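Long-range contacts in 11R-lipoxygenase (Gersemia fruticosa, PDB 3VF1), which probably catalyses the calcium-dependent dioxygenation of polyunsaturated fatty acids at carbon 11 with R stereochemistry, using a single non-heme iron: residues Pro122-Val127 and Tyr645-Phe650; Val132-Lys137 and Pro412-Val417; Glu401-Ser406 and Pro423-Ile428. All blocks are in the same frame, centred on the assembly; numbering follows the deposited sequence.

In the fold
Contacts 1 and 2 join the PLAT beta sandwich to the lipoxygenase part of the chain; contact 3 lies deeper in the latter, toward the iron. Centre to centre, contacts 1 and 2 are about 10 Å apart, contacts 1 and 3 about 15 Å, and contacts 2 and 3 about 17 Å. Strands 116-124 and 130-134, successive in the chain but in different sheets, serve contacts 1 and 2. Helix 416-425 enters contact 2 at its start and contact 3 at its far end. Contact 1 spans both others, whose segments alternate along the sequence. A hydrogen bond between Y645 and H424 links the segments of contacts 1 and 3. Interdomain contacts of this kind could be relevant to the calcium regulation proposed for the enzyme.

Contact 1. Residues Pro122-Val127 and Tyr645-Phe650; sequences PCYRWV and YADNLF
This is a stacked, mainly apolar interdomain contact bridged by one water: P122 and Y124, on the outermost strand 116-124 of a PLAT sheet, meet D647 and L649 in the loop between helices 619-632 and 653-676. Y124 carries it. Its left-handed backbone (phi 58°) belongs to a G1 beta bulge, in which Y124 and R125 both face I101, and the side chain sets out toward the loop. D647 lies over one face of the ring, with CB 3.7 Å from the Y124 centroid in a CH-pi contact and CA 3.4 Å from Y124 CZ. The D647 carboxylate is stacked nearly flat on the aromatic plane, only 7° from parallel. CG of D647 sits beside its backbone N (chi1 -63°), which lays the carboxylate over CD1 and CE1 of Y124. L649 comes to the ring's edge instead, its CD2 3.6 Å from Y124 CD2, and the same methyl packs 4.0 Å from P122 CB. At the polar end, a water lies 2.9 Å from Y124 OH and donates to N648 O at 2.6 Å. The N648 side chain shapes the loop, its OD1 accepting from F650 N in an Asx turn. Were Y124 replaced by an alanine, the carboxylate of D647 and the CD2 methyl of L649 would probably lose their packing partner, and the bridging water its hydroxyl. An acid flat on a ring face is probably not favourable electrostatically in itself, so the match is mainly one of shape, with K426 and K640 as weak, long-range partners of D647.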
# COMPACT_ATOMS: atom_id res chain seq x y z
N PRO A 122 18.39 -6.99 -18.42
CA PRO A 122 17.05 -6.80 -17.86
C PRO A 122 16.58 -5.37 -18.06
O PRO A 122 17.24 -4.44 -17.57
CB PRO A 122 17.24 -7.11 -16.37
CG PRO A 122 18.54 -7.85 -16.27
CD PRO A 122 19.38 -7.31 -17.37
N CYS A 123 15.47 -5.18 -18.76
CA CYS A 123 15.03 -3.85 -19.16
C CYS A 123 13.69 -3.48 -18.54
O CYS A 123 13.64 -2.74 -17.55
CB CYS A 123 14.96 -3.76 -20.69
SG CYS A 123 14.47 -2.15 -21.32
N TYR A 124 12.60 -3.98 -19.13
CA TYR A 124 11.26 -3.67 -18.65
C TYR A 124 11.00 -2.16 -18.68
O TYR A 124 10.59 -1.57 -17.68
CB TYR A 124 11.06 -4.23 -17.24
CG TYR A 124 11.35 -5.71 -17.17
CD1 TYR A 124 10.46 -6.64 -17.68
CD2 TYR A 124 12.54 -6.18 -16.62
CE1 TYR A 124 10.72 -7.99 -17.62
CE2 TYR A 124 12.82 -7.53 -16.56
CZ TYR A 124 11.91 -8.43 -17.07
OH TYR A 124 12.17 -9.78 -17.02
N ARG A 125 11.24 -1.56 -19.84
CA ARG A 125 11.02 -0.14 -20.04
C ARG A 125 10.50 0.11 -21.45
O ARG A 125 10.67 -0.73 -22.34
CB ARG A 125 12.33 0.63 -19.88
CG ARG A 125 13.06 0.41 -18.56
CD ARG A 125 12.47 1.23 -17.43
NE ARG A 125 13.45 1.47 -16.38
CZ ARG A 125 14.31 2.49 -16.36
NH1 ARG A 125 14.32 3.38 -17.34
NH2 ARG A 125 15.16 2.61 -15.35
N TRP A 126 9.85 1.25 -21.65
CA TRP A 126 9.53 1.71 -23.00
C TRP A 126 10.75 2.45 -23.54
O TRP A 126 11.39 3.21 -22.81
CB TRP A 126 8.33 2.66 -22.98
CG TRP A 126 7.07 2.05 -22.44
CD1 TRP A 126 6.67 2.01 -21.13
CD2 TRP A 126 6.03 1.41 -23.19
NE1 TRP A 126 5.46 1.38 -21.02
CE2 TRP A 126 5.04 1.01 -22.27
CE3 TRP A 126 5.84 1.15 -24.55
CZ2 TRP A 126 3.88 0.35 -22.67
CZ3 TRP A 126 4.68 0.49 -24.94
CH2 TRP A 126 3.72 0.10 -24.00
N VAL A 127 11.08 2.22 -24.81
CA VAL A 127 12.22 2.90 -25.41
C VAL A 127 11.95 4.40 -25.57
O VAL A 127 12.77 5.23 -25.19
CB VAL A 127 12.60 2.31 -26.79
CG1 VAL A 127 13.02 0.85 -26.64
CG2 VAL A 127 11.45 2.44 -27.78
N TYR A 645 8.92 -12.60 -8.59
CA TYR A 645 9.71 -11.59 -9.29
C TYR A 645 9.95 -12.01 -10.73
O TYR A 645 11.07 -12.32 -11.12
CB TYR A 645 11.05 -11.39 -8.58
CG TYR A 645 10.93 -10.82 -7.18
CD1 TYR A 645 10.22 -9.64 -6.95
CD2 TYR A 645 11.53 -11.45 -6.10
CE1 TYR A 645 10.12 -9.11 -5.67
CE2 TYR A 645 11.43 -10.93 -4.82
CZ TYR A 645 10.72 -9.76 -4.61
OH TYR A 645 10.62 -9.24 -3.34
N ALA A 646 8.88 -12.01 -11.53
CA ALA A 646 8.98 -12.41 -12.93
C ALA A 646 9.78 -11.40 -13.74
O ALA A 646 10.54 -11.76 -14.63
CB ALA A 646 7.60 -12.60 -13.52
N ASP A 647 9.60 -10.12 -13.42
CA ASP A 647 10.32 -9.05 -14.10
C ASP A 647 11.62 -8.74 -13.36
O ASP A 647 11.95 -7.57 -13.13
CB ASP A 647 9.45 -7.80 -14.19
CG ASP A 647 8.19 -8.02 -15.01
OD1 ASP A 647 7.84 -9.19 -15.26
OD2 ASP A 647 7.56 -7.02 -15.42
N ASN A 648 12.34 -9.79 -12.99
CA ASN A 648 13.54 -9.66 -12.17
C ASN A 648 14.65 -8.87 -12.85
O ASN A 648 14.99 -9.12 -14.01
CB ASN A 648 14.06 -11.04 -11.79
CG ASN A 648 15.26 -10.98 -10.88
OD1 ASN A 648 15.43 -10.02 -10.12
ND2 ASN A 648 16.11 -11.99 -10.95
N LEU A 649 15.22 -7.91 -12.12
CA LEU A 649 16.30 -7.08 -12.64
C LEU A 649 17.67 -7.61 -12.22
O LEU A 649 18.69 -7.18 -12.75
CB LEU A 649 16.13 -5.64 -12.16
CG LEU A 649 14.84 -4.95 -12.59
CD1 LEU A 649 14.75 -3.56 -11.97
CD2 LEU A 649 14.75 -4.87 -14.10
N PHE A 650 17.69 -8.53 -11.26
CA PHE A 650 18.95 -9.10 -10.78
C PHE A 650 19.52 -10.10 -11.77
O PHE A 650 18.82 -10.98 -12.26
CB PHE A 650 18.75 -9.77 -9.42
CG PHE A 650 18.65 -8.81 -8.27
CD1 PHE A 650 19.78 -8.22 -7.75
CD2 PHE A 650 17.42 -8.49 -7.72
CE1 PHE A 650 19.70 -7.34 -6.69
CE2 PHE A 650 17.33 -7.61 -6.66
CZ PHE A 650 18.47 -7.03 -6.15
O HOH W 1 13.96 -11.21 -15.23

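Contact 2. Residues Val132-Lys137 and Pro412-Val417; sequences VVYEGK and PSVHPV
Y134, the last residue of strand 130-134, faces V414 in a type I beta turn, their CA atoms 6.3 Å apart. The turn runs from P412 to H415 and is closed by H415 N donating to P412 O at 2.9 Å; helix 416-425 starts directly after it. H415 is the N-cap: its ND1 accepts from V417 N at 3.1 Å, close to the imidazole plane. The turn therefore presents V414 and S413 to the strand while H415 turns back to its own helix. V414 sets its branched CB over the centre of the Y134 ring, 3.7 Å from the centroid in a CH-pi contact, and the two side chains cross at about a right angle. With CG2 anti to the backbone N of V414, that methyl extends past the ring to K137 O, 3.7 Å away. S413 takes the ring's edge, OG lying in plane 3.4 Å from both CD2 and CE2 of Y134. This small hydroxyl also accepts from a water at 2.9 Å, and the water in turn accepts a weak bond from Y134 N. The carboxylate of E157, in helix 148-164, binds Y134 OH through one oxygen and S413 OG through the other, so both hydroxyls have a polar partner. The arrangement is an interdomain seam of the lipoxygenase fold, where an edge strand of the C2-like PLAT sandwich packs on the beta turn that leads into a capped helix.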
# COMPACT_ATOMS: atom_id res chain seq x y z
N VAL A 132 19.29 3.53 -22.16
CA VAL A 132 20.53 2.79 -21.91
C VAL A 132 20.31 1.74 -20.83
O VAL A 132 19.82 2.04 -19.75
CB VAL A 132 21.69 3.73 -21.50
CG1 VAL A 132 21.32 4.54 -20.26
CG2 VAL A 132 22.96 2.92 -21.26
N VAL A 133 20.68 0.50 -21.14
CA VAL A 133 20.44 -0.62 -20.23
C VAL A 133 21.74 -1.32 -19.86
O VAL A 133 22.48 -1.78 -20.74
CB VAL A 133 19.49 -1.65 -20.88
CG1 VAL A 133 19.15 -2.75 -19.89
CG2 VAL A 133 18.23 -0.97 -21.39
N TYR A 134 22.02 -1.41 -18.57
CA TYR A 134 23.21 -2.10 -18.09
C TYR A 134 23.03 -3.61 -18.19
O TYR A 134 21.92 -4.09 -18.41
CB TYR A 134 23.50 -1.75 -16.63
CG TYR A 134 23.65 -0.27 -16.35
CD1 TYR A 134 24.88 0.35 -16.45
CD2 TYR A 134 22.56 0.49 -15.97
CE1 TYR A 134 25.02 1.70 -16.18
CE2 TYR A 134 22.69 1.83 -15.71
CZ TYR A 134 23.92 2.43 -15.81
OH TYR A 134 24.03 3.77 -15.54
N GLU A 135 24.12 -4.34 -18.01
CA GLU A 135 24.05 -5.80 -17.93
C GLU A 135 23.59 -6.18 -16.53
O GLU A 135 23.80 -5.44 -15.57
CB GLU A 135 25.42 -6.40 -18.24
CG GLU A 135 25.39 -7.87 -18.64
CD GLU A 135 25.38 -8.81 -17.45
OE1 GLU A 135 25.78 -8.38 -16.34
OE2 GLU A 135 24.99 -9.98 -17.62
N GLY A 136 22.94 -7.35 -16.41
CA GLY A 136 22.31 -7.77 -15.18
C GLY A 136 23.07 -7.45 -13.90
O GLY A 136 22.51 -6.91 -12.95
N LYS A 137 24.36 -7.80 -13.88
CA LYS A 137 25.20 -7.62 -12.70
C LYS A 137 24.94 -6.27 -12.01
O LYS A 137 24.96 -5.22 -12.65
CB LYS A 137 26.67 -7.71 -13.11
CG LYS A 137 27.65 -7.92 -11.96
CD LYS A 137 29.09 -7.84 -12.46
CE LYS A 137 30.09 -8.14 -11.35
NZ LYS A 137 30.15 -9.60 -11.02
N PRO A 412 20.92 4.82 -9.84
CA PRO A 412 20.96 4.28 -11.20
C PRO A 412 20.45 2.85 -11.22
O PRO A 412 20.55 2.16 -10.21
CB PRO A 412 22.44 4.34 -11.55
CG PRO A 412 23.13 4.15 -10.24
CD PRO A 412 22.25 4.81 -9.21
N SER A 413 19.93 2.40 -12.36
CA SER A 413 19.32 1.08 -12.46
C SER A 413 20.31 -0.07 -12.29
O SER A 413 19.92 -1.24 -12.28
CB SER A 413 18.58 0.94 -13.79
OG SER A 413 19.44 1.22 -14.88
N VAL A 414 21.60 0.26 -12.16
CA VAL A 414 22.62 -0.76 -11.95
C VAL A 414 22.87 -1.00 -10.46
O VAL A 414 23.55 -1.95 -10.07
CB VAL A 414 23.95 -0.37 -12.64
CG1 VAL A 414 24.63 0.78 -11.90
CG2 VAL A 414 24.89 -1.57 -12.73
N HIS A 415 22.29 -0.14 -9.63
CA HIS A 415 22.45 -0.24 -8.18
C HIS A 415 21.57 -1.37 -7.62
O HIS A 415 20.40 -1.50 -8.01
CB HIS A 415 22.06 1.09 -7.54
CG HIS A 415 22.56 1.25 -6.13
ND1 HIS A 415 22.25 0.37 -5.12
CD2 HIS A 415 23.34 2.21 -5.57
CE1 HIS A 415 22.82 0.77 -4.00
NE2 HIS A 415 23.49 1.88 -4.24
N PRO A 416 22.12 -2.19 -6.72
CA PRO A 416 21.39 -3.34 -6.17
C PRO A 416 20.11 -2.96 -5.42
O PRO A 416 19.12 -3.70 -5.48
CB PRO A 416 22.40 -3.99 -5.21
CG PRO A 416 23.40 -2.92 -4.93
CD PRO A 416 23.49 -2.12 -6.18
N VAL A 417 20.13 -1.84 -4.70
CA VAL A 417 18.96 -1.38 -3.96
C VAL A 417 17.84 -0.95 -4.90
O VAL A 417 16.66 -1.17 -4.61
CB VAL A 417 19.32 -0.21 -3.02
CG1 VAL A 417 18.06 0.41 -2.44
CG2 VAL A 417 20.24 -0.69 -1.92
O HOH W 2 19.47 -1.24 -16.44

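Contact 3. Residues Glu401-Ser406 and Pro423-Ile428; sequences EPTAVS and PHTKGI
E401, whose backbone packs under the tip of I428, has a carboxylate gripped by three groups: OE2 takes a salt bridge from R436 and a hydrogen bond from V181 N, while OE1 is bound by N432. This buried charge thus has its partners, two of them on helix 428-438, the helix that I428 begins. Across the contact itself the side chains meet by van der Waals packing, mostly of methyl groups. I428 holds CG1 anti to its backbone N (chi1 -167°), and with chi2 also extended its CD1 reaches 3.5 Å from E401 N. The other branch, CG2, meets A404 CB at 3.6 Å. Alanine suits this place because its single methyl lets the backbones come close: the CA atoms of A404 and T425 are just 5.7 Å apart, and T425 CB touches A404 CB at 4.0 Å. T425 CG2 turns to T403, lying 3.9 Å from its OG1, an oxygen already hydrogen-bonded to M400 O. P402 has no amide hydrogen to give to the turn before, in keeping with the kink of the helix here. On the other side, a type II turn from T425 to I428 links the two helices, and G427, at a phi of 92°, adopts a backbone shape in which a side chain would jam against the carbonyl O of K426. The contact therefore packs the long helix 369-410 against the junction of helices 416-425 and 428-438, with the side chain of I428 about 6 Å from that of the iron ligand H397, which lies on the same long helix as A404.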
# COMPACT_ATOMS: atom_id res chain seq x y z
N GLU A 401 5.33 6.85 -1.03
CA GLU A 401 5.61 7.45 -2.33
C GLU A 401 7.01 8.07 -2.41
O GLU A 401 7.71 7.92 -3.41
CB GLU A 401 4.55 8.49 -2.69
CG GLU A 401 4.69 9.04 -4.10
CD GLU A 401 3.66 10.10 -4.42
OE1 GLU A 401 2.69 10.24 -3.65
OE2 GLU A 401 3.82 10.79 -5.45
N PRO A 402 7.43 8.78 -1.34
CA PRO A 402 8.74 9.44 -1.34
C PRO A 402 9.90 8.51 -1.69
O PRO A 402 10.87 8.96 -2.29
CB PRO A 402 8.87 9.94 0.10
CG PRO A 402 7.47 10.14 0.55
CD PRO A 402 6.67 9.05 -0.11
N THR A 403 9.80 7.23 -1.31
CA THR A 403 10.88 6.29 -1.58
C THR A 403 10.96 5.98 -3.07
O THR A 403 12.04 5.70 -3.59
CB THR A 403 10.70 4.97 -0.80
OG1 THR A 403 9.58 4.24 -1.32
CG2 THR A 403 10.50 5.24 0.69
N ALA A 404 9.83 6.02 -3.75
CA ALA A 404 9.80 5.80 -5.19
C ALA A 404 10.43 6.98 -5.91
O ALA A 404 11.24 6.81 -6.82
CB ALA A 404 8.37 5.59 -5.67
N VAL A 405 10.06 8.19 -5.49
CA VAL A 405 10.57 9.41 -6.10
C VAL A 405 12.08 9.53 -5.89
O VAL A 405 12.81 9.90 -6.81
CB VAL A 405 9.87 10.66 -5.53
CG1 VAL A 405 10.49 11.93 -6.10
CG2 VAL A 405 8.38 10.62 -5.83
N SER A 406 12.54 9.23 -4.68
CA SER A 406 13.95 9.34 -4.36
C SER A 406 14.77 8.31 -5.13
O SER A 406 15.92 8.56 -5.48
CB SER A 406 14.18 9.18 -2.86
OG SER A 406 15.56 9.35 -2.55
N PRO A 423 10.31 -3.70 -7.81
CA PRO A 423 9.03 -4.41 -7.89
C PRO A 423 8.05 -4.01 -6.79
O PRO A 423 6.84 -4.23 -6.94
CB PRO A 423 9.42 -5.88 -7.75
CG PRO A 423 10.73 -5.86 -7.04
CD PRO A 423 11.42 -4.61 -7.49
N HIS A 424 8.55 -3.42 -5.71
CA HIS A 424 7.72 -3.09 -4.56
C HIS A 424 7.18 -1.66 -4.60
O HIS A 424 6.18 -1.35 -3.95
CB HIS A 424 8.50 -3.33 -3.27
CG HIS A 424 8.90 -4.75 -3.07
ND1 HIS A 424 7.98 -5.75 -2.84
CD2 HIS A 424 10.11 -5.35 -3.08
CE1 HIS A 424 8.62 -6.91 -2.71
NE2 HIS A 424 9.91 -6.69 -2.85
N THR A 425 7.85 -0.78 -5.34
CA THR A 425 7.42 0.61 -5.45
C THR A 425 6.70 0.84 -6.78
O THR A 425 6.31 1.96 -7.10
CB THR A 425 8.61 1.58 -5.36
OG1 THR A 425 9.52 1.35 -6.45
CG2 THR A 425 9.34 1.42 -4.04
N LYS A 426 6.53 -0.23 -7.54
CA LYS A 426 5.92 -0.14 -8.86
C LYS A 426 4.45 0.29 -8.76
O LYS A 426 3.66 -0.35 -8.06
CB LYS A 426 6.02 -1.48 -9.57
CG LYS A 426 5.98 -1.38 -11.09
CD LYS A 426 6.00 -2.76 -11.73
CE LYS A 426 5.91 -2.66 -13.25
NZ LYS A 426 5.70 -3.99 -13.88
N GLY A 427 4.11 1.37 -9.45
CA GLY A 427 2.72 1.78 -9.58
C GLY A 427 2.24 2.77 -8.53
O GLY A 427 1.12 3.28 -8.64
N ILE A 428 3.06 3.05 -7.52
CA ILE A 428 2.63 3.90 -6.42
C ILE A 428 2.47 5.36 -6.85
O ILE A 428 1.57 6.05 -6.37
CB ILE A 428 3.59 3.81 -5.21
CG1 ILE A 428 2.93 4.45 -3.98
CG2 ILE A 428 4.92 4.48 -5.53
CD1 ILE A 428 3.70 4.23 -2.69